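Local coordinates for protein 5-oxoprolinase subunit A (Thermus thermophilus, PDB 2DFA) that probably catalyses, together with its partner subunits PxpB and PxpC, the ATP-dependent opening of 5-oxoproline to L-glutamate, at residues 162-167 / 215-220; 28-33 / 104-109; 120-125 / 149-154; 170-175 / 207-212; 127-132 / 156-161. One frame throughout, in Å; residues are numbered along the deposited sequence. Where two conformers were deposited one is given.

Interaction 1: 162-167 / 215-220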
# COMPACT_ATOMS: atom_id res chain seq x y z
N LEU A 162 -9.58 29.13 -14.41
CA LEU A 162 -10.51 29.35 -13.31
C LEU A 162 -11.71 28.42 -13.29
O LEU A 162 -12.46 28.32 -14.25
CB LEU A 162 -10.99 30.81 -13.31
CG LEU A 162 -9.86 31.84 -13.24
CD1 LEU A 162 -10.45 33.24 -13.12
CD2 LEU A 162 -8.96 31.53 -12.03
N GLU A 163 -11.88 27.74 -12.16
CA GLU A 163 -12.96 26.78 -11.98
C GLU A 163 -14.11 27.33 -11.14
O GLU A 163 -13.90 28.07 -10.18
CB GLU A 163 -12.41 25.51 -11.34
CG GLU A 163 -13.44 24.47 -10.98
CD GLU A 163 -12.80 23.16 -10.57
OE1 GLU A 163 -11.95 23.16 -9.65
OE2 GLU A 163 -13.15 22.11 -11.16
N ALA A 164 -15.33 26.97 -11.53
CA ALA A 164 -16.53 27.40 -10.82
C ALA A 164 -17.34 26.14 -10.53
O ALA A 164 -17.22 25.14 -11.25
CB ALA A 164 -17.35 28.37 -11.68
N PHE A 165 -18.15 26.18 -9.48
CA PHE A 165 -18.94 25.02 -9.09
C PHE A 165 -20.44 25.27 -9.07
O PHE A 165 -20.98 25.77 -8.08
CB PHE A 165 -18.49 24.53 -7.71
CG PHE A 165 -17.01 24.29 -7.61
CD1 PHE A 165 -16.12 25.35 -7.52
CD2 PHE A 165 -16.51 22.99 -7.62
CE1 PHE A 165 -14.75 25.13 -7.45
CE2 PHE A 165 -15.14 22.76 -7.55
CZ PHE A 165 -14.26 23.83 -7.46
N PRO A 166 -21.14 24.91 -10.15
CA PRO A 166 -22.59 25.11 -10.20
C PRO A 166 -23.36 24.34 -9.12
O PRO A 166 -24.50 24.67 -8.81
CB PRO A 166 -22.96 24.67 -11.61
CG PRO A 166 -21.90 23.67 -11.95
CD PRO A 166 -20.65 24.32 -11.41
N GLU A 167 -22.72 23.32 -8.54
CA GLU A 167 -23.37 22.52 -7.50
C GLU A 167 -23.09 22.97 -6.08
O GLU A 167 -23.63 22.41 -5.13
CB GLU A 167 -22.96 21.06 -7.64
CG GLU A 167 -23.34 20.41 -8.96
CD GLU A 167 -22.92 18.95 -9.01
OE1 GLU A 167 -23.54 18.12 -8.31
OE2 GLU A 167 -21.96 18.63 -9.74
N VAL A 215 -18.17 35.71 -10.76
CA VAL A 215 -17.43 34.48 -10.95
C VAL A 215 -17.13 34.28 -12.43
O VAL A 215 -18.03 34.37 -13.27
CB VAL A 215 -18.22 33.25 -10.44
CG1 VAL A 215 -18.26 33.25 -8.92
CG2 VAL A 215 -19.63 33.25 -11.00
N ARG A 216 -15.87 34.02 -12.74
CA ARG A 216 -15.47 33.78 -14.12
C ARG A 216 -15.20 32.29 -14.22
O ARG A 216 -14.27 31.77 -13.60
CB ARG A 216 -14.21 34.59 -14.46
CG ARG A 216 -14.11 34.96 -15.94
CD ARG A 216 -13.15 34.07 -16.70
NE ARG A 216 -11.76 34.36 -16.34
CZ ARG A 216 -11.17 35.54 -16.52
NH1 ARG A 216 -11.84 36.55 -17.05
NH2 ARG A 216 -9.90 35.71 -16.16
N ALA A 217 -16.04 31.61 -14.98
CA ALA A 217 -15.92 30.17 -15.13
C ALA A 217 -15.28 29.71 -16.44
O ALA A 217 -15.96 29.63 -17.47
CB ALA A 217 -17.29 29.53 -14.98
N ASP A 218 -13.99 29.41 -16.41
CA ASP A 218 -13.32 28.91 -17.61
C ASP A 218 -13.78 27.46 -17.71
O ASP A 218 -13.94 26.91 -18.80
CB ASP A 218 -11.79 28.97 -17.46
CG ASP A 218 -11.26 30.39 -17.41
OD1 ASP A 218 -11.82 31.26 -18.12
OD2 ASP A 218 -10.28 30.64 -16.68
N THR A 219 -14.00 26.85 -16.55
CA THR A 219 -14.46 25.47 -16.49
C THR A 219 -15.44 25.30 -15.33
O THR A 219 -15.32 25.97 -14.31
CB THR A 219 -13.26 24.49 -16.32
OG1 THR A 219 -13.75 23.14 -16.34
CG2 THR A 219 -12.54 24.75 -15.01
N LEU A 220 -16.40 24.41 -15.52
CA LEU A 220 -17.41 24.13 -14.50
C LEU A 220 -17.21 22.70 -13.99
O LEU A 220 -17.23 21.75 -14.76
CB LEU A 220 -18.81 24.24 -15.10
CG LEU A 220 -19.25 25.61 -15.64
CD1 LEU A 220 -20.61 25.48 -16.31
CD2 LEU A 220 -19.30 26.62 -14.50
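Strands 160-164 and 219-222 run side by side in the parallel sheet, and this contact is where their pairing begins, E163 opposite T219 and A164 opposite L220. The carbonyl O of L162 takes two backbone donors, D218 N at 2.9 Å and T219 N at 3.1 Å, and A164 N then bonds to T219 O at 3.0 Å. Just ahead of the strand, D218 extends the ladder with its side chain: CG lies beside its own backbone N (chi1 -68°), which carries OD2 to L162 N at 2.8 Å, met on the anti side of the carboxylate. With an alanine here, the L162 amide would probably lose its OD2 acceptor and R216 NE its salt-bridge partner OD1. The CD1 branch of L162 rests obliquely against the R216 guanidinium. On the face of A164 and L220 the closeness of the backbones suits alanine: its methyl presses on A217 CB at 3.5 Å, tighter than usual, and meets L220 CD2, which also touches P166. Helix 189-201 covers this side. On the other face E163 reaches K109 and T219 reaches D4. Such staggered amide-to-carbonyl bonding, with alternate residues turned to opposite faces, is typical of neighbouring parallel strands.

Interaction 2: 28-33 / 104-109; sequences VSSANL and PLHHVK
Two imidazoles line up edge to edge beside parallel strand 30-34: H107 has N32 OD1 at one edge and H106 at another. The H107 ring also meets F250 edge-to-face. The contact joins this strand to the loop between helices 80-100 and 112-120. H107 NE2 donates to N32 OD1 at 2.8 Å and 163°; the oxygen lies close to the ring plane and the donor in the carbonyl plane, although amide and ring stand 89° apart. H107 can reach inward because its CG sits between its backbone N and carbonyl carbon (chi1 63°). Its ND1 shares a hydrogen bond with H106 ND1 at 2.8 Å, so both ring nitrogens are used and the rotation of the ring is fixed; H106 NE2 bonds in turn to the C-terminal carboxylate of F250. N32 suits its place by having both an acceptor and a donor: its ND2 bonds to D8 and N6, and D8 belongs with H62 and H111 to a possible empty metal site. A leucine in its place would probably leave H107 NE2 without its acceptor and D8 without this amide donor. K109, fully extended, passes obliquely across the amide to reach E163 and N6. Its CD lies 3.6 Å from N32 CG, and its NZ comes within 3.3 Å of N32 ND2, two donors that do not bond each other.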
# COMPACT_ATOMS: atom_id res chain seq x y z
N VAL A 28 -19.17 15.45 -20.44
CA VAL A 28 -18.16 16.47 -20.16
C VAL A 28 -17.16 16.68 -21.29
O VAL A 28 -17.05 15.85 -22.19
CB VAL A 28 -17.37 16.10 -18.87
CG1 VAL A 28 -18.34 15.94 -17.71
CG2 VAL A 28 -16.60 14.82 -19.08
N SER A 29 -16.44 17.79 -21.25
CA SER A 29 -15.44 18.07 -22.27
C SER A 29 -14.04 17.76 -21.76
O SER A 29 -13.13 17.56 -22.55
CB SER A 29 -15.53 19.53 -22.76
OG SER A 29 -15.42 20.45 -21.69
N SER A 30 -13.86 17.73 -20.44
CA SER A 30 -12.56 17.41 -19.85
C SER A 30 -12.76 16.53 -18.62
O SER A 30 -13.79 16.59 -17.96
CB SER A 30 -11.79 18.68 -19.45
OG SER A 30 -11.35 19.42 -20.57
N ALA A 31 -11.77 15.70 -18.32
CA ALA A 31 -11.84 14.81 -17.17
C ALA A 31 -10.54 14.90 -16.38
O ALA A 31 -9.47 15.11 -16.95
CB ALA A 31 -12.09 13.38 -17.62
N ASN A 32 -10.64 14.74 -15.06
CA ASN A 32 -9.48 14.78 -14.18
C ASN A 32 -9.28 13.34 -13.74
O ASN A 32 -10.06 12.82 -12.94
CB ASN A 32 -9.76 15.68 -12.98
CG ASN A 32 -10.55 16.93 -13.34
OD1 ASN A 32 -10.11 17.74 -14.17
ND2 ASN A 32 -11.72 17.09 -12.74
N LEU A 33 -8.26 12.69 -14.27
CA LEU A 33 -8.00 11.29 -13.94
C LEU A 33 -7.07 11.07 -12.76
O LEU A 33 -6.01 11.69 -12.65
CB LEU A 33 -7.43 10.57 -15.17
CG LEU A 33 -8.47 9.98 -16.14
CD1 LEU A 33 -9.51 11.03 -16.50
CD2 LEU A 33 -7.76 9.47 -17.37
N PRO A 104 -2.59 14.12 -25.65
CA PRO A 104 -1.75 15.03 -24.87
C PRO A 104 -2.31 15.15 -23.45
O PRO A 104 -3.46 14.81 -23.20
CB PRO A 104 -1.88 16.33 -25.63
CG PRO A 104 -3.34 16.31 -26.02
CD PRO A 104 -3.55 14.86 -26.48
N LEU A 105 -1.47 15.62 -22.52
CA LEU A 105 -1.92 15.84 -21.15
C LEU A 105 -2.51 17.24 -21.24
O LEU A 105 -1.80 18.21 -21.49
CB LEU A 105 -0.74 15.83 -20.18
CG LEU A 105 -1.12 16.12 -18.73
CD1 LEU A 105 -2.08 15.04 -18.22
CD2 LEU A 105 0.14 16.18 -17.88
N HIS A 106 -3.82 17.34 -21.03
CA HIS A 106 -4.54 18.60 -21.16
C HIS A 106 -4.39 19.61 -20.02
O HIS A 106 -4.29 20.82 -20.26
CB HIS A 106 -6.01 18.29 -21.40
CG HIS A 106 -6.87 19.51 -21.59
ND1 HIS A 106 -7.71 19.98 -20.60
CD2 HIS A 106 -7.05 20.31 -22.66
CE1 HIS A 106 -8.37 21.03 -21.07
NE2 HIS A 106 -7.99 21.25 -22.31
N HIS A 107 -4.38 19.14 -18.78
CA HIS A 107 -4.26 20.04 -17.65
C HIS A 107 -3.91 19.26 -16.38
O HIS A 107 -3.69 18.05 -16.42
CB HIS A 107 -5.60 20.75 -17.42
CG HIS A 107 -6.72 19.82 -17.06
ND1 HIS A 107 -7.40 19.07 -18.00
CD2 HIS A 107 -7.25 19.48 -15.86
CE1 HIS A 107 -8.29 18.30 -17.39
NE2 HIS A 107 -8.22 18.54 -16.09
N VAL A 108 -3.84 19.99 -15.28
CA VAL A 108 -3.58 19.39 -13.97
C VAL A 108 -4.53 20.05 -12.99
O VAL A 108 -4.76 21.27 -13.05
CB VAL A 108 -2.13 19.61 -13.49
CG1 VAL A 108 -1.98 19.07 -12.05
CG2 VAL A 108 -1.15 18.89 -14.41
N LYS A 109 -5.11 19.24 -12.11
CA LYS A 109 -6.02 19.72 -11.10
C LYS A 109 -5.89 18.82 -9.87
O LYS A 109 -6.24 17.64 -9.93
CB LYS A 109 -7.47 19.66 -11.60
CG LYS A 109 -8.51 20.00 -10.54
CD LYS A 109 -9.91 19.70 -11.06
CE LYS A 109 -10.98 19.96 -10.01
NZ LYS A 109 -12.31 19.47 -10.50

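Interaction 3: 120-125 / 149-154; sequences RDRETA and YEEEAR
The opening turn of helix 122-135 meets helix 148-155 with A125 and Y149 closest, their CA atoms 5.1 Å apart. Alanine suits this spot because its lone methyl lets the backbones come so near: A125 CB lies 3.8 Å from Y149 CA, and also touches Y149 CD1 and E152 CB. Toward the surface, a salt-bridge network takes over. R122 is extended from CG to NE, long enough to carry its guanidinium across to two consecutive acids. Its NH1 and NH2 both grip E151 OE1, end-on, NH2 at 2.7 Å and NH1 at 3.1 Å. The oxygen lies in the guanidinium plane, yet the arginine comes to it from above the carboxylate plane, both nitrogens on the same face, and the two flat groups are 65° apart. NH1 is shared with E152 OE2 at 2.7 Å, which uses its anti lone pair; here the planes stand 83° apart. E152 folds back to meet it, its chain bent at chi2 (-55°), and K155 gives the same oxygen a second positive partner. R122 and K155 probably offset the charge of the two neighbouring acids. D121, at the N-cap of helix 122-135, accepts through OD2 from T124 N and from T124 OG1, the latter at 2.6 Å. Behind the contact, Y149 packs on strand 141-143 and on A118 of helix 112-120, while E150 and A153 lean on strand 160-164.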
# COMPACT_ATOMS: atom_id res chain seq x y z
N ARG A 120 -5.22 27.06 0.81
CA ARG A 120 -4.93 27.84 2.01
C ARG A 120 -3.47 27.82 2.45
O ARG A 120 -3.09 28.52 3.39
CB ARG A 120 -5.81 27.36 3.18
CG ARG A 120 -5.67 25.89 3.50
CD ARG A 120 -6.64 25.47 4.60
NE ARG A 120 -6.74 24.02 4.72
CZ ARG A 120 -5.77 23.22 5.16
NH1 ARG A 120 -4.60 23.73 5.53
NH2 ARG A 120 -5.97 21.91 5.21
N ASP A 121 -2.64 27.03 1.76
CA ASP A 121 -1.23 26.93 2.12
C ASP A 121 -0.31 27.27 0.94
O ASP A 121 -0.18 26.49 -0.00
CB ASP A 121 -0.92 25.52 2.63
CG ASP A 121 0.49 25.39 3.15
OD1 ASP A 121 0.86 26.17 4.05
OD2 ASP A 121 1.23 24.51 2.66
N ARG A 122 0.35 28.42 1.03
CA ARG A 122 1.24 28.88 -0.04
C ARG A 122 2.36 27.93 -0.42
O ARG A 122 2.67 27.79 -1.60
CB ARG A 122 1.84 30.24 0.32
CG ARG A 122 0.88 31.41 0.17
CD ARG A 122 1.59 32.74 0.41
NE ARG A 122 0.67 33.87 0.37
CZ ARG A 122 0.16 34.40 -0.74
NH1 ARG A 122 0.48 33.91 -1.93
NH2 ARG A 122 -0.68 35.43 -0.66
N GLU A 123 3.00 27.29 0.57
CA GLU A 123 4.08 26.36 0.25
C GLU A 123 3.60 25.15 -0.53
O GLU A 123 4.28 24.67 -1.43
CB GLU A 123 4.80 25.91 1.53
CG GLU A 123 5.72 26.98 2.11
CD GLU A 123 6.79 27.39 1.13
OE1 GLU A 123 7.70 26.57 0.86
OE2 GLU A 123 6.72 28.53 0.60
N THR A 124 2.42 24.64 -0.17
CA THR A 124 1.86 23.50 -0.87
C THR A 124 1.48 23.92 -2.28
O THR A 124 1.77 23.23 -3.25
CB THR A 124 0.60 22.97 -0.17
OG1 THR A 124 0.95 22.42 1.10
CG2 THR A 124 -0.08 21.90 -1.02
N ALA A 125 0.82 25.07 -2.39
CA ALA A 125 0.41 25.60 -3.69
C ALA A 125 1.62 25.79 -4.60
O ALA A 125 1.59 25.42 -5.77
CB ALA A 125 -0.31 26.93 -3.50
N TYR A 149 -3.71 29.82 -3.88
CA TYR A 149 -3.40 28.78 -4.86
C TYR A 149 -3.32 29.43 -6.25
O TYR A 149 -2.39 29.17 -7.02
CB TYR A 149 -4.48 27.70 -4.79
CG TYR A 149 -4.34 26.59 -5.79
CD1 TYR A 149 -3.09 26.13 -6.18
CD2 TYR A 149 -5.47 25.99 -6.35
CE1 TYR A 149 -2.96 25.09 -7.11
CE2 TYR A 149 -5.35 24.96 -7.28
CZ TYR A 149 -4.10 24.52 -7.65
OH TYR A 149 -3.98 23.52 -8.59
N GLU A 150 -4.29 30.27 -6.58
CA GLU A 150 -4.27 30.95 -7.87
C GLU A 150 -3.03 31.85 -7.91
O GLU A 150 -2.34 31.94 -8.93
CB GLU A 150 -5.52 31.82 -8.05
CG GLU A 150 -5.64 32.40 -9.45
CD GLU A 150 -6.65 33.54 -9.55
OE1 GLU A 150 -7.67 33.51 -8.83
OE2 GLU A 150 -6.42 34.47 -10.35
N GLU A 151 -2.76 32.50 -6.79
CA GLU A 151 -1.61 33.40 -6.67
C GLU A 151 -0.27 32.74 -6.94
O GLU A 151 0.52 33.23 -7.76
CB GLU A 151 -1.57 34.02 -5.28
CG GLU A 151 -2.66 35.04 -5.00
CD GLU A 151 -2.54 35.63 -3.61
OE1 GLU A 151 -1.42 36.05 -3.23
OE2 GLU A 151 -3.56 35.69 -2.89
N GLU A 152 -0.00 31.63 -6.26
CA GLU A 152 1.27 30.94 -6.44
C GLU A 152 1.41 30.38 -7.85
O GLU A 152 2.50 30.36 -8.42
CB GLU A 152 1.42 29.82 -5.41
CG GLU A 152 1.52 30.32 -3.98
CD GLU A 152 2.63 31.34 -3.78
OE1 GLU A 152 3.73 31.14 -4.34
OE2 GLU A 152 2.42 32.34 -3.06
N ALA A 153 0.30 29.93 -8.42
CA ALA A 153 0.31 29.40 -9.77
C ALA A 153 0.75 30.50 -10.74
O ALA A 153 1.55 30.26 -11.64
CB ALA A 153 -1.07 28.87 -10.16
N ARG A 154 0.22 31.70 -10.54
CA ARG A 154 0.58 32.82 -11.41
C ARG A 154 2.02 33.25 -11.16
O ARG A 154 2.75 33.55 -12.10
CB ARG A 154 -0.37 34.01 -11.17
CG ARG A 154 -1.81 33.76 -11.64
CD ARG A 154 -2.69 34.97 -11.39
NE ARG A 154 -4.07 34.78 -11.83
CZ ARG A 154 -4.46 34.73 -13.10
NH1 ARG A 154 -3.57 34.85 -14.08
NH2 ARG A 154 -5.74 34.55 -13.39

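Interaction 4: 170-175 / 207-212; sequences YLRSGQ and ALDGGE
Two type I turns, L171 to G174 and A207 to G210, lock together through one backbone bond and side-chain-to-backbone bonds and loosen toward solvent. The close part begins where L208 N donates to Y170 O at 2.7 Å and 172°. Next to it D209 reaches over to the other turn: with CG held between its backbone N and carbonyl carbon (chi1 57°), OD1 accepts from R172 N at 2.7 Å by its syn lone pair. Aspartate suits this place: its short side chain can accept a hydrogen bond from the neighbouring turn's amide. L171 CD2 lies alongside L208 CB at 4.2 Å, a looser apolar touch. On the outer side R172 bends at chi3 and runs along the turn, so that NH1 meets G210 O at 2.8 Å, in the guanidinium plane but from above the carbonyl plane. A side chain at G211 would run into NH1. A water joins S173 N at 2.8 Å to D209 OD2, marking the wet edge of the contact. Inward, Y170 turns its ring away to rest on V205 of strand 204-206 and on helix 189-201, its OH bonded to F165 N, while E212 pairs with R198 of that helix.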
# COMPACT_ATOMS: atom_id res chain seq x y z
N TYR A 170 -22.28 29.74 -2.99
CA TYR A 170 -21.23 30.74 -2.82
C TYR A 170 -21.64 31.76 -1.76
O TYR A 170 -22.82 31.95 -1.49
CB TYR A 170 -20.97 31.49 -4.13
CG TYR A 170 -20.16 30.72 -5.14
CD1 TYR A 170 -20.67 29.58 -5.76
CD2 TYR A 170 -18.88 31.14 -5.50
CE1 TYR A 170 -19.92 28.87 -6.71
CE2 TYR A 170 -18.13 30.45 -6.44
CZ TYR A 170 -18.65 29.32 -7.04
OH TYR A 170 -17.90 28.64 -7.97
N LEU A 171 -20.64 32.41 -1.16
CA LEU A 171 -20.89 33.42 -0.15
C LEU A 171 -20.53 34.77 -0.77
O LEU A 171 -19.81 34.81 -1.77
CB LEU A 171 -20.03 33.17 1.09
CG LEU A 171 -20.18 31.82 1.79
CD1 LEU A 171 -19.24 31.76 2.98
CD2 LEU A 171 -21.62 31.62 2.24
N ARG A 172 -21.03 35.86 -0.20
CA ARG A 172 -20.74 37.18 -0.74
C ARG A 172 -19.24 37.42 -0.88
O ARG A 172 -18.80 38.17 -1.76
CB ARG A 172 -21.35 38.27 0.15
CG ARG A 172 -22.87 38.32 0.10
CD ARG A 172 -23.40 39.53 0.85
NE ARG A 172 -22.97 40.79 0.25
CZ ARG A 172 -23.36 41.22 -0.95
NH1 ARG A 172 -24.19 40.50 -1.68
NH2 ARG A 172 -22.91 42.38 -1.41
N SER A 173 -18.45 36.78 -0.02
CA SER A 173 -17.00 36.92 -0.06
C SER A 173 -16.43 36.45 -1.40
O SER A 173 -15.32 36.83 -1.77
CB SER A 173 -16.37 36.11 1.07
OG SER A 173 -16.64 34.73 0.91
N GLY A 174 -17.19 35.63 -2.11
CA GLY A 174 -16.72 35.14 -3.40
C GLY A 174 -16.14 33.74 -3.30
O GLY A 174 -15.74 33.15 -4.31
N GLN A 175 -16.08 33.22 -2.09
CA GLN A 175 -15.55 31.88 -1.86
C GLN A 175 -16.72 30.92 -1.64
O GLN A 175 -17.85 31.34 -1.42
CB GLN A 175 -14.63 31.88 -0.64
CG GLN A 175 -13.44 30.94 -0.77
CD GLN A 175 -12.57 31.27 -1.97
OE1 GLN A 175 -12.36 30.44 -2.85
NE2 GLN A 175 -12.05 32.49 -1.99
N ALA A 207 -25.63 34.53 -4.14
CA ALA A 207 -24.89 34.23 -2.92
C ALA A 207 -25.83 33.75 -1.81
O ALA A 207 -26.94 34.23 -1.63
CB ALA A 207 -24.15 35.49 -2.48
N LEU A 208 -25.36 32.73 -1.08
CA LEU A 208 -26.18 32.16 -0.02
C LEU A 208 -26.52 33.19 1.07
O LEU A 208 -27.60 33.21 1.64
CB LEU A 208 -25.41 30.97 0.57
CG LEU A 208 -26.14 30.26 1.72
CD1 LEU A 208 -27.50 29.72 1.29
CD2 LEU A 208 -25.35 29.05 2.25
N ASP A 209 -25.53 34.06 1.37
CA ASP A 209 -25.75 35.04 2.43
C ASP A 209 -26.23 36.40 1.89
O ASP A 209 -25.96 37.46 2.45
CB ASP A 209 -24.47 35.19 3.27
CG ASP A 209 -23.28 35.57 2.40
OD1 ASP A 209 -23.26 35.16 1.24
OD2 ASP A 209 -22.35 36.19 2.92
N GLY A 210 -26.97 36.38 0.79
CA GLY A 210 -27.51 37.61 0.23
C GLY A 210 -26.92 38.12 -1.06
O GLY A 210 -25.70 38.13 -1.24
N GLY A 211 -27.79 38.54 -1.97
CA GLY A 211 -27.35 39.07 -3.25
C GLY A 211 -26.64 38.08 -4.15
O GLY A 211 -27.00 36.91 -4.21
N GLU A 212 -25.62 38.56 -4.86
CA GLU A 212 -24.85 37.70 -5.77
C GLU A 212 -23.39 38.12 -5.81
O GLU A 212 -23.02 39.18 -5.32
CB GLU A 212 -25.44 37.76 -7.18
CG GLU A 212 -25.63 39.16 -7.73
CD GLU A 212 -26.26 39.16 -9.11
OE1 GLU A 212 -27.11 38.28 -9.37
OE2 GLU A 212 -25.91 40.03 -9.94
O HOH W 1 -19.48 36.35 2.60

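Interaction 5: 127-132 / 156-161; sequences AIALAV and AGLRVV
With CG beside its backbone N and anti to its carbonyl carbon (chi1 -68°), and the chain carrying on straight at chi2, L158 sends its CD1 methyl onto helix 122-135. That methyl is the meeting point of the contact. It lies 3.3 Å from A129 O, against the helix backbone, and 4.0 Å from A129 CB; V132 CG1, one turn further along, closes on it at 4.0 Å. V132 has this branch anti to its backbone N (chi1 171°), and crosses the leucine obliquely. Before L158, the methyl of A156 meets that of A129 at 3.7 Å, while L130 CD2 just touches A156 CB from the more open side, at 4.4 Å. Alanine suits the helix face here: the small side chain of A129 lets A156 CB and L158 CD1 both come close, and V132 packs against the leucine methyl. No hydrogen bond crosses between the segments, so the contact is one of shape and apolar burial. Its course is set by G157, whose positive phi (90°) ends helix 148-155 in a Schellman motif and turns the chain toward strand 160-164; a side chain there would crowd the carbonyl O of A156. Beyond, V161 pairs with strand 141-143. This Schellman C-cap of helix 148-155, leading through L158 into strand 160-164, makes a helix-to-strand connection as found in alpha/beta folds.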
# COMPACT_ATOMS: atom_id res chain seq x y z
N ALA A 127 4.56 24.27 -4.40
CA ALA A 127 5.13 22.97 -4.74
C ALA A 127 4.38 22.32 -5.90
O ALA A 127 5.00 21.75 -6.79
CB ALA A 127 5.10 22.04 -3.52
N ILE A 128 3.06 22.42 -5.90
CA ILE A 128 2.26 21.84 -6.97
C ILE A 128 2.59 22.56 -8.27
O ILE A 128 2.84 21.94 -9.31
CB ILE A 128 0.76 21.99 -6.69
CG1 ILE A 128 0.38 21.16 -5.46
CG2 ILE A 128 -0.05 21.55 -7.92
CD1 ILE A 128 -1.06 21.33 -5.02
N ALA A 129 2.58 23.89 -8.21
CA ALA A 129 2.86 24.72 -9.37
C ALA A 129 4.23 24.41 -9.97
O ALA A 129 4.35 24.27 -11.19
CB ALA A 129 2.77 26.20 -8.98
N LEU A 130 5.26 24.31 -9.13
CA LEU A 130 6.59 24.02 -9.64
C LEU A 130 6.71 22.62 -10.24
O LEU A 130 7.42 22.42 -11.23
CB LEU A 130 7.64 24.22 -8.54
CG LEU A 130 7.79 25.69 -8.12
CD1 LEU A 130 8.91 25.84 -7.10
CD2 LEU A 130 8.07 26.55 -9.36
N ALA A 131 6.01 21.65 -9.66
CA ALA A 131 6.04 20.28 -10.19
C ALA A 131 5.46 20.29 -11.60
O ALA A 131 6.04 19.73 -12.53
CB ALA A 131 5.22 19.34 -9.30
N VAL A 132 4.30 20.93 -11.75
CA VAL A 132 3.65 21.03 -13.05
C VAL A 132 4.55 21.77 -14.04
O VAL A 132 4.70 21.34 -15.19
CB VAL A 132 2.31 21.78 -12.95
CG1 VAL A 132 1.75 22.06 -14.35
CG2 VAL A 132 1.31 20.96 -12.14
N ALA A 156 4.37 31.43 -10.33
CA ALA A 156 5.23 30.40 -10.91
C ALA A 156 5.36 30.56 -12.42
O ALA A 156 6.22 29.95 -13.04
CB ALA A 156 4.68 29.00 -10.58
N GLY A 157 4.49 31.38 -13.00
CA GLY A 157 4.54 31.61 -14.43
C GLY A 157 3.69 30.64 -15.23
O GLY A 157 3.84 30.54 -16.45
N LEU A 158 2.80 29.91 -14.55
CA LEU A 158 1.93 28.95 -15.23
C LEU A 158 0.65 29.59 -15.73
O LEU A 158 0.19 30.58 -15.17
CB LEU A 158 1.53 27.81 -14.29
CG LEU A 158 2.57 26.80 -13.81
CD1 LEU A 158 1.90 25.79 -12.89
CD2 LEU A 158 3.20 26.10 -15.00
N ARG A 159 0.08 29.01 -16.78
CA ARG A 159 -1.20 29.48 -17.29
C ARG A 159 -2.21 28.93 -16.29
O ARG A 159 -2.14 27.76 -15.91
CB ARG A 159 -1.48 28.89 -18.67
CG ARG A 159 -2.92 29.06 -19.11
CD ARG A 159 -3.20 28.28 -20.39
NE ARG A 159 -4.63 28.25 -20.69
CZ ARG A 159 -5.19 27.38 -21.53
NH1 ARG A 159 -4.44 26.47 -22.14
NH2 ARG A 159 -6.50 27.40 -21.73
N VAL A 160 -3.15 29.77 -15.87
CA VAL A 160 -4.15 29.32 -14.90
C VAL A 160 -5.55 29.27 -15.50
O VAL A 160 -5.91 30.11 -16.33
CB VAL A 160 -4.16 30.23 -13.66
CG1 VAL A 160 -2.79 30.23 -13.00
CG2 VAL A 160 -4.57 31.64 -14.04
N VAL A 161 -6.33 28.28 -15.08
CA VAL A 161 -7.70 28.09 -15.55
C VAL A 161 -8.63 28.20 -14.35
O VAL A 161 -8.48 27.45 -13.38
CB VAL A 161 -7.88 26.70 -16.20
CG1 VAL A 161 -9.31 26.52 -16.66
CG2 VAL A 161 -6.92 26.53 -17.36

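In the fold
Interactions 1 and 2 belong to the buried sheet: the first pairs strands through backbone bonds, the second ties a strand to a loop through polar side chains, and the E163 to K109 salt bridge joins them. Interactions 3 and 5 share helix 122-135, centres about 9 Å apart; ionic links at the surface dominate one, apolar packing the other. Strand 160-164 serves both interaction 5 and interaction 1, where V161 packs on D218 and T219. Interaction 4 is the outermost, its centre about 22 Å from the chain's, and holds two turns by a backbone bond, side-chain bonds of D209 and R172, and a water; it is nested in the loop closed by interaction 1, and Y170 connects the two.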